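PDB 4JIC: GTN Reductase from Agrobacterium tumefaciens, which probably uses bound FMN to reduce nitrate esters such as glycerol trinitrate and activated carbon-carbon double bonds, as a TIM-barrel relative of Old Yellow Enzyme. Local coordinates for residues Phe188-Thr193 / Ile240-Pro245; Leu50-Gly55 / Val95-His100. All coordinates share one frame; numbering follows the deposited sequence. Where two conformers were deposited one is given.

Contact 1. Residues Phe188-Thr193 / Ile240-Pro245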
# COMPACT_ATOMS: atom_id res chain seq x y z
N PHE A 188 6.11 11.59 8.07
CA PHE A 188 6.25 11.81 9.51
C PHE A 188 7.34 10.92 10.13
O PHE A 188 8.11 11.35 11.00
CB PHE A 188 4.91 11.51 10.23
CG PHE A 188 3.95 12.68 10.27
CD1 PHE A 188 3.93 13.55 11.35
CD2 PHE A 188 3.03 12.88 9.24
CE1 PHE A 188 3.03 14.61 11.41
CE2 PHE A 188 2.12 13.94 9.28
CZ PHE A 188 2.11 14.81 10.38
N LEU A 189 7.41 9.66 9.70
CA LEU A 189 8.36 8.70 10.27
C LEU A 189 9.83 9.05 10.03
O LEU A 189 10.66 8.97 10.94
CB LEU A 189 8.14 7.31 9.68
CG LEU A 189 7.01 6.43 10.19
CD1 LEU A 189 6.97 5.15 9.35
CD2 LEU A 189 7.18 6.10 11.66
N LYS A 190 10.15 9.43 8.80
CA LYS A 190 11.54 9.58 8.39
C LYS A 190 12.12 10.98 8.57
O LYS A 190 11.42 11.98 8.41
CB LYS A 190 11.72 9.06 6.95
CG LYS A 190 11.46 7.55 6.86
CD LYS A 190 11.69 6.97 5.47
CE LYS A 190 11.52 5.45 5.51
NZ LYS A 190 11.56 4.87 4.13
N SER A 191 13.40 11.05 8.89
CA SER A 191 14.05 12.30 9.27
C SER A 191 14.13 13.35 8.17
O SER A 191 14.06 14.55 8.44
CB SER A 191 15.45 12.02 9.81
OG SER A 191 15.39 11.22 10.97
N SER A 192 14.30 12.92 6.92
CA SER A 192 14.49 13.92 5.87
C SER A 192 13.24 14.76 5.62
O SER A 192 13.32 15.87 5.12
CB SER A 192 14.97 13.28 4.56
OG SER A 192 13.89 12.66 3.88
N THR A 193 12.08 14.23 6.00
CA THR A 193 10.81 14.87 5.67
C THR A 193 10.15 15.52 6.89
O THR A 193 9.18 16.27 6.75
CB THR A 193 9.84 13.84 5.06
OG1 THR A 193 10.04 12.56 5.68
CG2 THR A 193 10.11 13.69 3.57
N ILE A 240 12.70 10.40 -0.30
CA ILE A 240 12.75 10.33 1.15
C ILE A 240 14.04 9.66 1.63
O ILE A 240 14.65 8.87 0.90
CB ILE A 240 11.48 9.61 1.71
CG1 ILE A 240 11.21 10.02 3.16
CG2 ILE A 240 11.57 8.10 1.58
CD1 ILE A 240 9.81 9.71 3.59
N PHE A 241 14.46 10.00 2.85
CA PHE A 241 15.73 9.49 3.38
C PHE A 241 15.67 9.36 4.90
O PHE A 241 15.16 10.24 5.59
CB PHE A 241 16.88 10.42 2.98
CG PHE A 241 18.20 10.06 3.60
CD1 PHE A 241 19.06 9.17 2.97
CD2 PHE A 241 18.60 10.63 4.80
CE1 PHE A 241 20.28 8.83 3.54
CE2 PHE A 241 19.81 10.30 5.38
CZ PHE A 241 20.66 9.41 4.75
N GLU A 242 16.21 8.25 5.40
CA GLU A 242 16.34 8.02 6.84
C GLU A 242 17.67 7.32 7.06
O GLU A 242 17.91 6.26 6.49
CB GLU A 242 15.20 7.12 7.33
CG GLU A 242 15.41 6.57 8.73
CD GLU A 242 15.61 7.65 9.77
OE1 GLU A 242 16.62 7.59 10.50
OE2 GLU A 242 14.76 8.56 9.87
N ALA A 243 18.54 7.90 7.87
CA ALA A 243 19.89 7.37 8.03
C ALA A 243 20.00 6.25 9.06
O ALA A 243 20.98 5.51 9.07
CB ALA A 243 20.87 8.50 8.37
N ASP A 244 19.00 6.12 9.93
CA ASP A 244 19.07 5.16 11.03
C ASP A 244 17.73 4.44 11.17
O ASP A 244 17.05 4.59 12.17
CB ASP A 244 19.43 5.88 12.33
CG ASP A 244 20.04 4.96 13.39
OD1 ASP A 244 20.37 3.80 13.07
OD2 ASP A 244 20.20 5.41 14.54
N PRO A 245 17.35 3.66 10.16
CA PRO A 245 16.01 3.07 10.18
C PRO A 245 15.80 1.94 11.19
O PRO A 245 14.65 1.69 11.55
CB PRO A 245 15.84 2.54 8.76
CG PRO A 245 17.25 2.21 8.34
CD PRO A 245 18.08 3.33 8.92
O HOH W 1 17.11 9.65 11.81

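Contact 2. Residues Leu50-Gly55 / Val95-His100. With FMN (flavin mononucleotide), chain D.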
# COMPACT_ATOMS: atom_id res chain seq x y z
N LEU A 50 -4.89 -13.18 -1.34
CA LEU A 50 -5.36 -11.88 -0.91
C LEU A 50 -4.97 -10.88 -1.97
O LEU A 50 -3.83 -10.89 -2.45
CB LEU A 50 -4.72 -11.49 0.43
CG LEU A 50 -5.11 -10.11 0.98
CD1 LEU A 50 -6.57 -10.10 1.43
CD2 LEU A 50 -4.19 -9.73 2.14
N ILE A 51 -5.93 -10.04 -2.37
CA ILE A 51 -5.62 -8.88 -3.19
C ILE A 51 -5.52 -7.65 -2.30
O ILE A 51 -6.43 -7.38 -1.51
CB ILE A 51 -6.71 -8.63 -4.25
CG1 ILE A 51 -6.68 -9.75 -5.29
CG2 ILE A 51 -6.53 -7.24 -4.91
CD1 ILE A 51 -7.89 -9.76 -6.22
N VAL A 52 -4.43 -6.90 -2.44
CA VAL A 52 -4.38 -5.55 -1.87
C VAL A 52 -4.62 -4.61 -3.04
O VAL A 52 -3.94 -4.71 -4.05
CB VAL A 52 -3.02 -5.23 -1.25
CG1 VAL A 52 -3.05 -3.84 -0.57
CG2 VAL A 52 -2.61 -6.31 -0.27
N THR A 53 -5.61 -3.73 -2.93
CA THR A 53 -5.89 -2.83 -4.05
C THR A 53 -4.75 -1.86 -4.31
O THR A 53 -3.88 -1.62 -3.47
CB THR A 53 -7.13 -1.96 -3.82
OG1 THR A 53 -6.88 -1.02 -2.77
CG2 THR A 53 -8.35 -2.79 -3.48
N GLU A 54 -4.79 -1.28 -5.51
CA GLU A 54 -4.09 -0.04 -5.78
C GLU A 54 -4.32 0.93 -4.63
O GLU A 54 -5.39 0.93 -4.02
CB GLU A 54 -4.62 0.58 -7.07
CG GLU A 54 -6.10 0.96 -7.03
CD GLU A 54 -6.72 0.93 -8.41
OE1 GLU A 54 -6.54 1.91 -9.16
OE2 GLU A 54 -7.37 -0.09 -8.75
N GLY A 55 -3.34 1.78 -4.34
CA GLY A 55 -3.57 2.82 -3.35
C GLY A 55 -4.88 3.53 -3.63
O GLY A 55 -5.15 3.94 -4.75
N VAL A 95 -8.43 -6.44 0.35
CA VAL A 95 -8.36 -5.32 1.28
C VAL A 95 -8.02 -4.05 0.53
O VAL A 95 -7.29 -4.08 -0.47
CB VAL A 95 -7.32 -5.56 2.40
CG1 VAL A 95 -7.76 -6.72 3.29
CG2 VAL A 95 -5.92 -5.84 1.82
N ALA A 96 -8.57 -2.93 1.00
CA ALA A 96 -8.33 -1.63 0.39
C ALA A 96 -7.06 -1.01 0.96
O ALA A 96 -6.93 -0.91 2.18
CB ALA A 96 -9.51 -0.71 0.66
N GLN A 97 -6.15 -0.59 0.09
CA GLN A 97 -4.95 0.09 0.57
C GLN A 97 -5.28 1.56 0.76
O GLN A 97 -5.21 2.35 -0.17
CB GLN A 97 -3.77 -0.04 -0.38
CG GLN A 97 -2.50 0.46 0.31
CD GLN A 97 -1.31 0.58 -0.59
OE1 GLN A 97 -1.39 1.18 -1.66
NE2 GLN A 97 -0.18 0.05 -0.15
N ILE A 98 -5.67 1.90 1.97
CA ILE A 98 -6.14 3.26 2.21
C ILE A 98 -4.96 4.23 2.28
O ILE A 98 -3.99 3.99 3.00
CB ILE A 98 -7.09 3.35 3.42
CG1 ILE A 98 -6.42 2.92 4.73
CG2 ILE A 98 -8.32 2.48 3.16
CD1 ILE A 98 -7.34 3.05 5.96
N TRP A 99 -5.05 5.31 1.52
CA TRP A 99 -3.87 6.07 1.14
C TRP A 99 -3.99 7.54 1.46
O TRP A 99 -5.06 8.13 1.30
CB TRP A 99 -3.70 5.93 -0.37
CG TRP A 99 -2.37 6.24 -0.98
CD1 TRP A 99 -1.16 6.46 -0.35
CD2 TRP A 99 -2.11 6.31 -2.38
NE1 TRP A 99 -0.18 6.68 -1.30
CE2 TRP A 99 -0.74 6.60 -2.55
CE3 TRP A 99 -2.92 6.19 -3.51
CZ2 TRP A 99 -0.17 6.73 -3.82
CZ3 TRP A 99 -2.36 6.32 -4.76
CH2 TRP A 99 -0.99 6.59 -4.90
N HIS A 100 -2.89 8.14 1.91
CA HIS A 100 -2.72 9.59 1.86
C HIS A 100 -1.29 9.86 1.37
O HIS A 100 -0.33 9.40 1.98
CB HIS A 100 -2.95 10.22 3.23
CG HIS A 100 -3.18 11.70 3.17
ND1 HIS A 100 -2.29 12.57 2.58
CD2 HIS A 100 -4.20 12.46 3.63
CE1 HIS A 100 -2.75 13.81 2.69
NE2 HIS A 100 -3.91 13.77 3.32
N1 FMN D . 3.04 0.11 -3.82
C2 FMN D . 2.04 0.51 -2.96
O2 FMN D . 2.21 0.38 -1.75
N3 FMN D . 0.88 1.07 -3.46
C4 FMN D . 0.72 1.33 -4.80
O4 FMN D . -0.34 1.84 -5.20
C4A FMN D . 1.74 0.94 -5.67
N5 FMN D . 1.62 1.20 -7.03
C5A FMN D . 2.50 0.55 -7.87
C6 FMN D . 2.25 0.58 -9.25
C7 FMN D . 3.08 -0.07 -10.15
C7M FMN D . 2.77 -0.05 -11.62
C8 FMN D . 4.17 -0.78 -9.66
C8M FMN D . 5.05 -1.55 -10.61
C9 FMN D . 4.41 -0.83 -8.29
C9A FMN D . 3.59 -0.16 -7.38
N10 FMN D . 3.85 -0.19 -6.02
C10 FMN D . 2.89 0.33 -5.17
C1' FMN D . 4.90 -1.13 -5.47
C2' FMN D . 4.47 -2.60 -5.56
O2' FMN D . 3.42 -2.88 -4.66
C3' FMN D . 5.64 -3.53 -5.23
O3' FMN D . 6.17 -3.16 -3.97
C4' FMN D . 6.75 -3.47 -6.27
O4' FMN D . 6.22 -3.71 -7.56
C5' FMN D . 7.85 -4.50 -6.02
O5' FMN D . 7.33 -5.82 -6.02
P FMN D . 7.62 -6.81 -7.27
O1P FMN D . 7.12 -6.07 -8.49
O2P FMN D . 9.11 -7.03 -7.34
O3P FMN D . 6.87 -8.08 -7.03

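Contact 1. Residues Phe188-Thr193 / Ile240-Pro245
Glu242 and Ser191 show how one carboxylate oxygen can receive the chain as it leaves a helix. The backbone N of Ser191 reaches Glu242 OE2 at 3.0 Å, nearly in line with the C-O bond. Arg207 forms a salt bridge with OE2 as well, which would favour a charged carboxylate. A bend in the Glu242 chain (chi2 57°) turns its end back towards the serine.

The close packing lies on the buried side. There the extended chain of Lys190 crosses Ile240 at about a right angle, with CD 3.8 Å from Ile240 CD1, while its CG rests on Glu242 CB. Thr193 crosses Ile240 too, its OG1 3.5 Å from Ile240 CD1; this hydroxyl is hydrogen-bonded to Gln187 O.

Towards solvent the contact thins out. Phe241 CB meets Ser192 CB at 3.8 Å, and the ring turns only its edge that way as it points outward. Here the backbone does more of the work: Ser192 N donates to Phe241 O (3.1 Å), and Phe241 N returns a somewhat bent bond (136°) to Ser192 OG.

Lys190 NZ is held by Glu186 and by Ser232 O. The contact links the loops that follow two neighbouring parallel strands of the TIM barrel, 174-178 and 227-231, joining the end of helix 184-189 to the loop before helix 245-256. Leu189 and Lys190 also pack on Tyr249 of helix 245-256.

Contact 2. Residues Leu50-Gly55 / Val95-His100
Gln97 and Gly55 meet at the pyrimidine edge of the flavin: Gln97 OE1 lies 3.2 Å from Gly55 CA, and both residues bind that edge of FMN. The amide of Gln97 is matched to it, OE1 accepting from FMN N3 at 2.9 Å while NE2 donates to FMN O2 in an almost straight bond (177°). The backbone N of Gly55 adds a third bond, 3.1 Å to FMN O4. With CG anti to the backbone N and the chain extended beyond it, Gln97 carries its amide from the strand up to the isoalloxazine. Glu176 of the next strand takes a further bond from NE2, a second-shell contact that probably helps set the amide's orientation.

Gly55 also lies against the indole of Trp99, its carbonyl carbon 3.3 Å from CE3 in an oblique approach. Trp99 in turn stacks on His178, and Tyr183 meets it edge-to-face.

The two strands are neighbours in the eight-stranded barrel of the TIM fold, linked through helix 74-89 as a beta-alpha-beta unit and running parallel at 28°. Val95 takes the regular parallel pattern: its N donates to Ile51 O and its O accepts from Thr53 N, both bonds nearly straight. One step on, a side chain replaces the backbone: Thr53 OG1 accepts from Gln97 N at 3.0 Å and gives its own proton to Glu54 O, just where the chain turns a corner at Glu54. Set between the backbone N and the carbonyl carbon of Thr53 (chi1 68°), the hydroxyl is placed to serve both.

On the face bearing Val52 and Val95, their CG2 methyls meet at 3.9 Å, and Val52 CG1 touches Gln97 CB beside them. Leu50 extends this apolar row: its CD1 touches Val95 CG1, and the two side chains cross at about a right angle.

From the N terminus, contact 2 comes first: the chain runs out along strand 50-57, and helix 74-89 carries it back so that strand 94-99 runs alongside in the same direction, closing a loop of 39 residues. Contact 1 opens only after strand 174-178, where helix 184-189 ends, and closes 46 residues later in the loop after strand 227-231. The two loops therefore follow in series, neither nesting nor crossing. Contact 2 joins the second and third strands of the barrel where they meet the flavin, whereas contact 1 ties the connections that follow the fourth and fifth strands. Their centres lie about 23 Å apart and their nearest atoms about 8 Å, without touching.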